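Local coordinates for proline dehydrogenase (PDB 3HAZ), which probably oxidises proline to glutamate in two steps, pairing an FAD-dependent proline dehydrogenase with an NAD-dependent aldehyde dehydrogenase in one chain, at residues F211-A225 with Q262-L275. Sequence-based numbering, arbitrary orientation.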
ATOM      1  N   PHE A 211      45.877 -29.458  30.668  1.00 19.62           N
ATOM      2  CA  PHE A 211      45.972 -30.030  32.011  1.00 21.24           C
ATOM      3  C   PHE A 211      47.187 -29.466  32.744  1.00 25.74           C
ATOM      4  O   PHE A 211      47.073 -28.999  33.875  1.00 21.75           O
ATOM      5  CB  PHE A 211      46.047 -31.563  31.975  1.00 22.52           C
ATOM      6  CG  PHE A 211      46.274 -32.183  33.325  1.00 25.83           C
ATOM      7  CD1 PHE A 211      45.206 -32.634  34.085  1.00 28.60           C
ATOM      8  CD2 PHE A 211      47.557 -32.291  33.849  1.00 28.60           C
ATOM      9  CE1 PHE A 211      45.418 -33.192  35.342  1.00 34.59           C
ATOM     10  CE2 PHE A 211      47.774 -32.849  35.102  1.00 30.52           C
ATOM     11  CZ  PHE A 211      46.704 -33.298  35.851  1.00 28.96           C
ATOM     12  N   ASP A 212      48.347 -29.513  32.091  1.00 29.37           N
ATOM     13  CA  ASP A 212      49.584 -29.015  32.689  1.00 25.31           C
ATOM     14  C   ASP A 212      49.495 -27.524  33.012  1.00 21.33           C
ATOM     15  O   ASP A 212      49.930 -27.087  34.074  1.00 24.71           O
ATOM     16  CB  ASP A 212      50.779 -29.283  31.769  1.00 27.06           C
ATOM     17  CG  ASP A 212      51.090 -30.764  31.628  1.00 32.33           C
ATOM     18  OD1 ASP A 212      50.616 -31.563  32.463  1.00 33.55           O
ATOM     19  OD2 ASP A 212      51.810 -31.130  30.678  1.00 32.98           O
ATOM     20  N   ALA A 213      48.932 -26.747  32.094  1.00 18.02           N
ATOM     21  CA  ALA A 213      48.761 -25.312  32.326  1.00 22.04           C
ATOM     22  C   ALA A 213      47.898 -25.031  33.559  1.00 27.73           C
ATOM     23  O   ALA A 213      48.248 -24.185  34.393  1.00 26.01           O
ATOM     24  CB  ALA A 213      48.181 -24.620  31.085  1.00 16.58           C
ATOM     25  N   TYR A 214      46.773 -25.733  33.675  1.00 20.23           N
ATOM     26  CA  TYR A 214      45.923 -25.591  34.856  1.00 18.28           C
ATOM     27  C   TYR A 214      46.708 -25.955  36.113  1.00 22.26           C
ATOM     28  O   TYR A 214      46.656 -25.244  37.112  1.00 22.19           O
ATOM     29  CB  TYR A 214      44.700 -26.509  34.781  1.00 17.96           C
ATOM     30  CG  TYR A 214      43.649 -26.145  33.752  1.00 27.23           C
ATOM     31  CD1 TYR A 214      43.209 -24.835  33.599  1.00 31.17           C
ATOM     32  CD2 TYR A 214      43.058 -27.133  32.963  1.00 22.81           C
ATOM     33  CE1 TYR A 214      42.224 -24.513  32.656  1.00 33.54           C
ATOM     34  CE2 TYR A 214      42.078 -26.826  32.028  1.00 18.47           C
ATOM     35  CZ  TYR A 214      41.668 -25.516  31.875  1.00 28.89           C
ATOM     36  OH  TYR A 214      40.694 -25.220  30.951  1.00 27.36           O
ATOM     37  N   ALA A 215      47.404 -27.091  36.057  1.00 20.55           N
ATOM     38  CA  ALA A 215      48.184 -27.575  37.187  1.00 29.52           C
ATOM     39  C   ALA A 215      49.193 -26.520  37.597  1.00 27.33           C
ATOM     40  O   ALA A 215      49.325 -26.206  38.776  1.00 28.41           O
ATOM     41  CB  ALA A 215      48.886 -28.886  36.836  1.00 28.26           C
ATOM     42  N   SER A 216      49.892 -25.963  36.613  1.00 27.97           N
ATOM     43  CA  SER A 216      50.856 -24.896  36.865  1.00 26.28           C
ATOM     44  C   SER A 216      50.188 -23.646  37.437  1.00 26.00           C
ATOM     45  O   SER A 216      50.744 -22.996  38.325  1.00 29.25           O
ATOM     46  CB  SER A 216      51.633 -24.540  35.590  1.00 25.50           C
ATOM     47  OG  SER A 216      52.495 -25.596  35.191  1.00 32.04           O
ATOM     48  N   ALA A 217      49.001 -23.306  36.932  1.00 18.74           N
ATOM     49  CA  ALA A 217      48.298 -22.107  37.396  1.00 16.61           C
ATOM     50  C   ALA A 217      47.877 -22.255  38.860  1.00 20.28           C
ATOM     51  O   ALA A 217      48.000 -21.327  39.662  1.00 17.06           O
ATOM     52  CB  ALA A 217      47.068 -21.816  36.501  1.00 22.60           C
ATOM     53  N   ILE A 218      47.361 -23.434  39.190  1.00 21.36           N
ATOM     54  CA  ILE A 218      46.968 -23.755  40.550  1.00 24.89           C
ATOM     55  C   ILE A 218      48.139 -23.591  41.543  1.00 27.89           C
ATOM     56  O   ILE A 218      47.958 -23.044  42.626  1.00 30.07           O
ATOM     57  CB  ILE A 218      46.361 -25.172  40.615  1.00 20.10           C
ATOM     58  CG1 ILE A 218      44.956 -25.158  40.004  1.00 22.25           C
ATOM     59  CG2 ILE A 218      46.318 -25.685  42.050  1.00 20.96           C
ATOM     60  CD1 ILE A 218      44.384 -26.556  39.733  1.00 29.46           C
ATOM     61  N   GLU A 219      49.337 -24.038  41.167  1.00 24.11           N
ATOM     62  CA  GLU A 219      50.511 -23.836  42.017  1.00 32.67           C
ATOM     63  C   GLU A 219      50.863 -22.354  42.163  1.00 34.80           C
ATOM     64  O   GLU A 219      51.119 -21.872  43.271  1.00 30.39           O
ATOM     65  CB  GLU A 219      51.711 -24.636  41.510  1.00 31.53           C
ATOM     66  CG  GLU A 219      51.498 -26.131  41.597  1.00 37.94           C
ATOM     67  CD  GLU A 219      50.929 -26.553  42.943  1.00 38.66           C
ATOM     68  OE1 GLU A 219      51.533 -26.211  43.985  1.00 36.90           O
ATOM     69  OE2 GLU A 219      49.882 -27.234  42.960  1.00 27.08           O
ATOM     70  N   THR A 220      50.862 -21.626  41.050  1.00 30.25           N
ATOM     71  CA  THR A 220      51.134 -20.191  41.095  1.00 28.76           C
ATOM     72  C   THR A 220      50.139 -19.466  41.998  1.00 31.63           C
ATOM     73  O   THR A 220      50.531 -18.721  42.899  1.00 30.46           O
ATOM     74  CB  THR A 220      51.094 -19.559  39.692  1.00 32.65           C
ATOM     75  OG1 THR A 220      52.143 -20.118  38.895  1.00 36.02           O
ATOM     76  CG2 THR A 220      51.271 -18.036  39.777  1.00 23.02           C
ATOM     77  N   ILE A 221      48.853 -19.682  41.743  1.00 30.98           N
ATOM     78  CA  ILE A 221      47.794 -19.073  42.542  1.00 35.28           C
ATOM     79  C   ILE A 221      47.945 -19.473  43.999  1.00 30.90           C
ATOM     80  O   ILE A 221      47.805 -18.639  44.900  1.00 34.97           O
ATOM     81  CB  ILE A 221      46.396 -19.520  42.067  1.00 38.69           C
ATOM     82  CG1 ILE A 221      46.031 -18.846  40.750  1.00 49.54           C
ATOM     83  CG2 ILE A 221      45.344 -19.200  43.113  1.00 35.24           C
ATOM     84  CD1 ILE A 221      44.807 -19.460  40.092  1.00 52.26           C
ATOM     85  N   GLY A 222      48.232 -20.755  44.213  1.00 32.15           N
ATOM     86  CA  GLY A 222      48.375 -21.322  45.542  1.00 30.71           C
ATOM     87  C   GLY A 222      49.419 -20.615  46.384  1.00 39.41           C
ATOM     88  O   GLY A 222      49.136 -20.169  47.497  1.00 30.90           O
ATOM     89  N   LYS A 223      50.628 -20.504  45.848  1.00 37.73           N
ATOM     90  CA  LYS A 223      51.732 -19.897  46.578  1.00 37.90           C
ATOM     91  C   LYS A 223      51.486 -18.423  46.901  1.00 41.46           C
ATOM     92  O   LYS A 223      52.192 -17.835  47.718  1.00 43.14           O
ATOM     93  CB  LYS A 223      53.040 -20.067  45.800  1.00 44.55           C
ATOM     94  CG  LYS A 223      53.395 -21.522  45.509  1.00 53.47           C
ATOM     95  CD  LYS A 223      54.830 -21.665  45.020  1.00 63.01           C
ATOM     96  CE  LYS A 223      55.089 -20.810  43.789  1.00 66.90           C
ATOM     97  NZ  LYS A 223      56.475 -20.987  43.275  1.00 68.80           N
ATOM     98  N   ALA A 224      50.482 -17.832  46.263  1.00 36.40           N
ATOM     99  CA  ALA A 224      50.122 -16.446  46.526  1.00 46.25           C
ATOM    100  C   ALA A 224      48.636 -16.307  46.878  1.00 45.58           C
ATOM    101  O   ALA A 224      47.943 -15.449  46.338  1.00 51.04           O
ATOM    102  CB  ALA A 224      50.468 -15.582  45.318  1.00 43.60           C
ATOM    103  N   ALA A 225      48.153 -17.146  47.790  1.00 36.75           N
ATOM    104  CA  ALA A 225      46.724 -17.214  48.086  1.00 36.07           C
ATOM    105  C   ALA A 225      46.274 -16.429  49.323  1.00 45.57           C
ATOM    106  O   ALA A 225      45.076 -16.242  49.539  1.00 45.86           O
ATOM    107  CB  ALA A 225      46.282 -18.662  48.206  1.00 35.46           C
ATOM    108  N   GLN A 262      41.335 -36.945  35.173  1.00 29.67           N
ATOM    109  CA  GLN A 262      42.055 -35.709  34.899  1.00 28.04           C
ATOM    110  C   GLN A 262      41.490 -34.547  35.716  1.00 24.09           C
ATOM    111  O   GLN A 262      42.237 -33.827  36.378  1.00 28.81           O
ATOM    112  CB  GLN A 262      42.002 -35.381  33.403  1.00 29.31           C
ATOM    113  CG  GLN A 262      42.341 -36.553  32.498  1.00 32.01           C
ATOM    114  CD  GLN A 262      43.828 -36.804  32.366  1.00 47.22           C
ATOM    115  OE1 GLN A 262      44.626 -36.403  33.218  1.00 39.39           O
ATOM    116  NE2 GLN A 262      44.211 -37.481  31.287  1.00 57.92           N
ATOM    117  N   LEU A 263      40.171 -34.367  35.661  1.00 25.53           N
ATOM    118  CA  LEU A 263      39.507 -33.293  36.397  1.00 26.43           C
ATOM    119  C   LEU A 263      39.671 -33.494  37.895  1.00 26.45           C
ATOM    120  O   LEU A 263      39.777 -32.531  38.650  1.00 29.75           O
ATOM    121  CB  LEU A 263      38.011 -33.233  36.060  1.00 28.65           C
ATOM    122  CG  LEU A 263      37.276 -31.994  36.594  1.00 26.03           C
ATOM    123  CD1 LEU A 263      37.790 -30.721  35.921  1.00 21.53           C
ATOM    124  CD2 LEU A 263      35.761 -32.106  36.435  1.00 21.27           C
ATOM    125  N   LEU A 264      39.675 -34.753  38.320  1.00 24.54           N
ATOM    126  CA  LEU A 264      39.877 -35.072  39.729  1.00 28.78           C
ATOM    127  C   LEU A 264      41.271 -34.648  40.197  1.00 25.14           C
ATOM    128  O   LEU A 264      41.420 -34.038  41.251  1.00 27.93           O
ATOM    129  CB  LEU A 264      39.665 -36.570  39.981  1.00 24.68           C
ATOM    130  CG  LEU A 264      39.880 -37.016  41.427  1.00 26.59           C
ATOM    131  CD1 LEU A 264      39.056 -36.171  42.384  1.00 28.91           C
ATOM    132  CD2 LEU A 264      39.558 -38.496  41.600  1.00 21.90           C
ATOM    133  N   ASP A 265      42.286 -34.978  39.405  1.00 28.83           N
ATOM    134  CA  ASP A 265      43.665 -34.610  39.715  1.00 31.50           C
ATOM    135  C   ASP A 265      43.786 -33.100  39.905  1.00 29.74           C
ATOM    136  O   ASP A 265      44.391 -32.626  40.872  1.00 28.30           O
ATOM    137  CB  ASP A 265      44.598 -35.090  38.596  1.00 36.99           C
ATOM    138  CG  ASP A 265      46.075 -34.926  38.937  1.00 37.36           C
ATOM    139  OD1 ASP A 265      46.414 -34.196  39.890  1.00 38.55           O
ATOM    140  OD2 ASP A 265      46.905 -35.534  38.236  1.00 39.93           O
ATOM    141  N   LEU A 266      43.198 -32.342  38.986  1.00 28.21           N
ATOM    142  CA  LEU A 266      43.231 -30.887  39.086  1.00 24.07           C
ATOM    143  C   LEU A 266      42.475 -30.364  40.319  1.00 23.95           C
ATOM    144  O   LEU A 266      42.954 -29.470  41.001  1.00 25.05           O
ATOM    145  CB  LEU A 266      42.712 -30.241  37.802  1.00 20.88           C
ATOM    146  CG  LEU A 266      43.572 -30.386  36.537  1.00 24.44           C
ATOM    147  CD1 LEU A 266      42.886 -29.725  35.333  1.00 24.53           C
ATOM    148  CD2 LEU A 266      44.979 -29.813  36.737  1.00 21.82           C
ATOM    149  N   ALA A 267      41.308 -30.934  40.607  1.00 22.83           N
ATOM    150  CA  ALA A 267      40.531 -30.547  41.787  1.00 25.19           C
ATOM    151  C   ALA A 267      41.308 -30.806  43.082  1.00 25.14           C
ATOM    152  O   ALA A 267      41.273 -30.000  44.009  1.00 26.26           O
ATOM    153  CB  ALA A 267      39.200 -31.298  41.816  1.00 27.93           C
ATOM    154  N   GLN A 268      42.002 -31.939  43.133  1.00 22.10           N
ATOM    155  CA  GLN A 268      42.814 -32.296  44.288  1.00 26.61           C
ATOM    156  C   GLN A 268      43.943 -31.284  44.494  1.00 30.56           C
ATOM    157  O   GLN A 268      44.255 -30.906  45.619  1.00 28.00           O
ATOM    158  CB  GLN A 268      43.386 -33.703  44.124  1.00 22.71           C
ATOM    159  CG  GLN A 268      42.333 -34.821  44.045  1.00 25.45           C
ATOM    160  CD  GLN A 268      42.960 -36.187  43.800  1.00 32.99           C
ATOM    161  OE1 GLN A 268      44.103 -36.282  43.340  1.00 31.46           O
ATOM    162  NE2 GLN A 268      42.223 -37.252  44.116  1.00 27.31           N
ATOM    163  N   ARG A 269      44.544 -30.844  43.397  1.00 29.54           N
ATOM    164  CA  ARG A 269      45.624 -29.873  43.466  1.00 30.48           C
ATOM    165  C   ARG A 269      45.105 -28.533  43.967  1.00 32.47           C
ATOM    166  O   ARG A 269      45.797 -27.830  44.703  1.00 23.59           O
ATOM    167  CB  ARG A 269      46.278 -29.710  42.099  1.00 31.66           C
ATOM    168  CG  ARG A 269      47.190 -30.870  41.714  1.00 34.54           C
ATOM    169  CD  ARG A 269      47.379 -30.922  40.207  1.00 34.06           C
ATOM    170  NE  ARG A 269      48.284 -31.990  39.805  1.00 31.04           N
ATOM    171  CZ  ARG A 269      49.602 -31.856  39.730  1.00 37.53           C
ATOM    172  NH1 ARG A 269      50.175 -30.699  40.041  1.00 38.48           N
ATOM    173  NH2 ARG A 269      50.348 -32.882  39.351  1.00 41.75           N
ATOM    174  N   ALA A 270      43.890 -28.181  43.548  1.00 22.27           N
ATOM    175  CA  ALA A 270      43.241 -26.956  43.993  1.00 26.33           C
ATOM    176  C   ALA A 270      42.859 -27.073  45.469  1.00 27.14           C
ATOM    177  O   ALA A 270      43.043 -26.140  46.247  1.00 23.53           O
ATOM    178  CB  ALA A 270      42.003 -26.679  43.140  1.00 22.17           C
ATOM    179  N   LYS A 271      42.324 -28.229  45.842  1.00 26.61           N
ATOM    180  CA  LYS A 271      41.953 -28.490  47.225  1.00 31.58           C
ATOM    181  C   LYS A 271      43.149 -28.303  48.158  1.00 32.02           C
ATOM    182  O   LYS A 271      43.022 -27.706  49.225  1.00 25.81           O
ATOM    183  CB  LYS A 271      41.383 -29.906  47.373  1.00 27.16           C
ATOM    184  CG  LYS A 271      41.252 -30.364  48.825  1.00 31.55           C
ATOM    185  CD  LYS A 271      40.466 -31.665  48.921  1.00 35.27           C
ATOM    186  CE  LYS A 271      40.326 -32.138  50.359  1.00 37.98           C
ATOM    187  NZ  LYS A 271      41.550 -32.824  50.852  1.00 28.79           N
ATOM    188  N   ALA A 272      44.308 -28.809  47.745  1.00 31.10           N
ATOM    189  CA  ALA A 272      45.515 -28.716  48.561  1.00 36.56           C
ATOM    190  C   ALA A 272      45.912 -27.266  48.864  1.00 34.35           C
ATOM    191  O   ALA A 272      46.589 -27.010  49.850  1.00 31.33           O
ATOM    192  CB  ALA A 272      46.668 -29.469  47.906  1.00 36.52           C
ATOM    193  N   HIS A 273      45.497 -26.324  48.021  1.00 29.95           N
ATOM    194  CA  HIS A 273      45.718 -24.909  48.316  1.00 25.10           C
ATOM    195  C   HIS A 273      44.434 -24.252  48.790  1.00 25.77           C
ATOM    196  O   HIS A 273      44.375 -23.028  48.944  1.00 23.44           O
ATOM    197  CB  HIS A 273      46.264 -24.157  47.098  1.00 25.19           C
ATOM    198  CG  HIS A 273      47.679 -24.503  46.761  1.00 32.71           C
ATOM    199  ND1 HIS A 273      48.706 -24.402  47.674  1.00 22.12           N
ATOM    200  CD2 HIS A 273      48.237 -24.950  45.611  1.00 32.50           C
ATOM    201  CE1 HIS A 273      49.838 -24.773  47.101  1.00 33.33           C
ATOM    202  NE2 HIS A 273      49.580 -25.113  45.850  1.00 36.12           N
ATOM    203  N   ASP A 274      43.410 -25.072  49.012  1.00 24.37           N
ATOM    204  CA  ASP A 274      42.101 -24.602  49.459  1.00 19.32           C
ATOM    205  C   ASP A 274      41.569 -23.493  48.559  1.00 24.39           C
ATOM    206  O   ASP A 274      41.153 -22.442  49.042  1.00 27.42           O
ATOM    207  CB  ASP A 274      42.172 -24.108  50.906  1.00 28.93           C
ATOM    208  CG  ASP A 274      40.800 -23.981  51.545  1.00 36.26           C
ATOM    209  OD1 ASP A 274      39.888 -24.732  51.142  1.00 37.42           O
ATOM    210  OD2 ASP A 274      40.634 -23.133  52.446  1.00 39.95           O
ATOM    211  N   LEU A 275      41.582 -23.738  47.251  1.00 22.36           N
ATOM    212  CA  LEU A 275      41.146 -22.745  46.271  1.00 27.36           C
ATOM    213  C   LEU A 275      39.691 -22.944  45.851  1.00 19.68           C
ATOM    214  O   LEU A 275      39.114 -24.005  46.056  1.00 22.99           O
ATOM    215  CB  LEU A 275      42.040 -22.798  45.023  1.00 24.21           C
ATOM    216  CG  LEU A 275      43.551 -22.580  45.200  1.00 27.55           C
ATOM    217  CD1 LEU A 275      44.248 -22.747  43.851  1.00 24.15           C
ATOM    218  CD2 LEU A 275      43.852 -21.209  45.811  1.00 17.18           C
TER
HETATM  219  O   HOH W   1      48.959 -28.036  40.614  1.00 31.79           O
HETATM  220  O   HOH W   2      48.539 -28.411  44.818  1.00 26.89           O
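His273 donates the one direct hydrogen bond between helix 211-223 and segment 262-275: its NE2 lies 2.9 Å from OE1 of Glu219, with an N-H...O angle of 175°. The acceptor sits in the imidazole plane, whereas the histidine meets OE1 from above the carboxylate plane. Glu219 reaches it by bending at chi2, which turns a side chain that starts away from the partner segment back to it. Its OE2 takes two waters: one also donates to Ala215 O and accepts from Arg269 NH1, the second donates to Arg269 O. Within its own helix, Arg269 NE forms a salt bridge with Asp265 OD1 at 2.9 Å.

Two CH-pi contacts lie near the two ends. Gly222 CA lies 3.6 Å from the His273 ring centroid, 16° off the normal; a CB on Gly222 would collide with the imidazole. Replacing His273 by an alanine is likely to leave Glu219 OE1 without this donor and to open a gap beside Gly222 CA. At the other end, Leu266 CD2 sits over a face of the Phe211 ring, 3.9 Å from its centroid, while Gln262 O and Asp265 OD2 approach the ring edge.

Apolar packing links them. Leu266 sends its other methyl, CD1, to Tyr214 CD2 at 3.5 Å; Ile218 splits its branches, CD1 lying against Leu266 O and near Ala270 CB, CG2 against Arg269 O and near Leu275 CD1. Leu275, whose N closes the Schellman motif on Ala270 O, packs CD2 on Ile221 CG2.

The axes of helix segments 211-223 and 262-272 run 7° from parallel, 9.5 Å apart at closest approach, as expected for neighbouring outer helices of a TIM-type barrel, on either side of strand 235-238 in sequence. Ile218 and Ile221 also pack on Ile236 of that strand, and Tyr214 OH is hydrogen-bonded to Lys239 N.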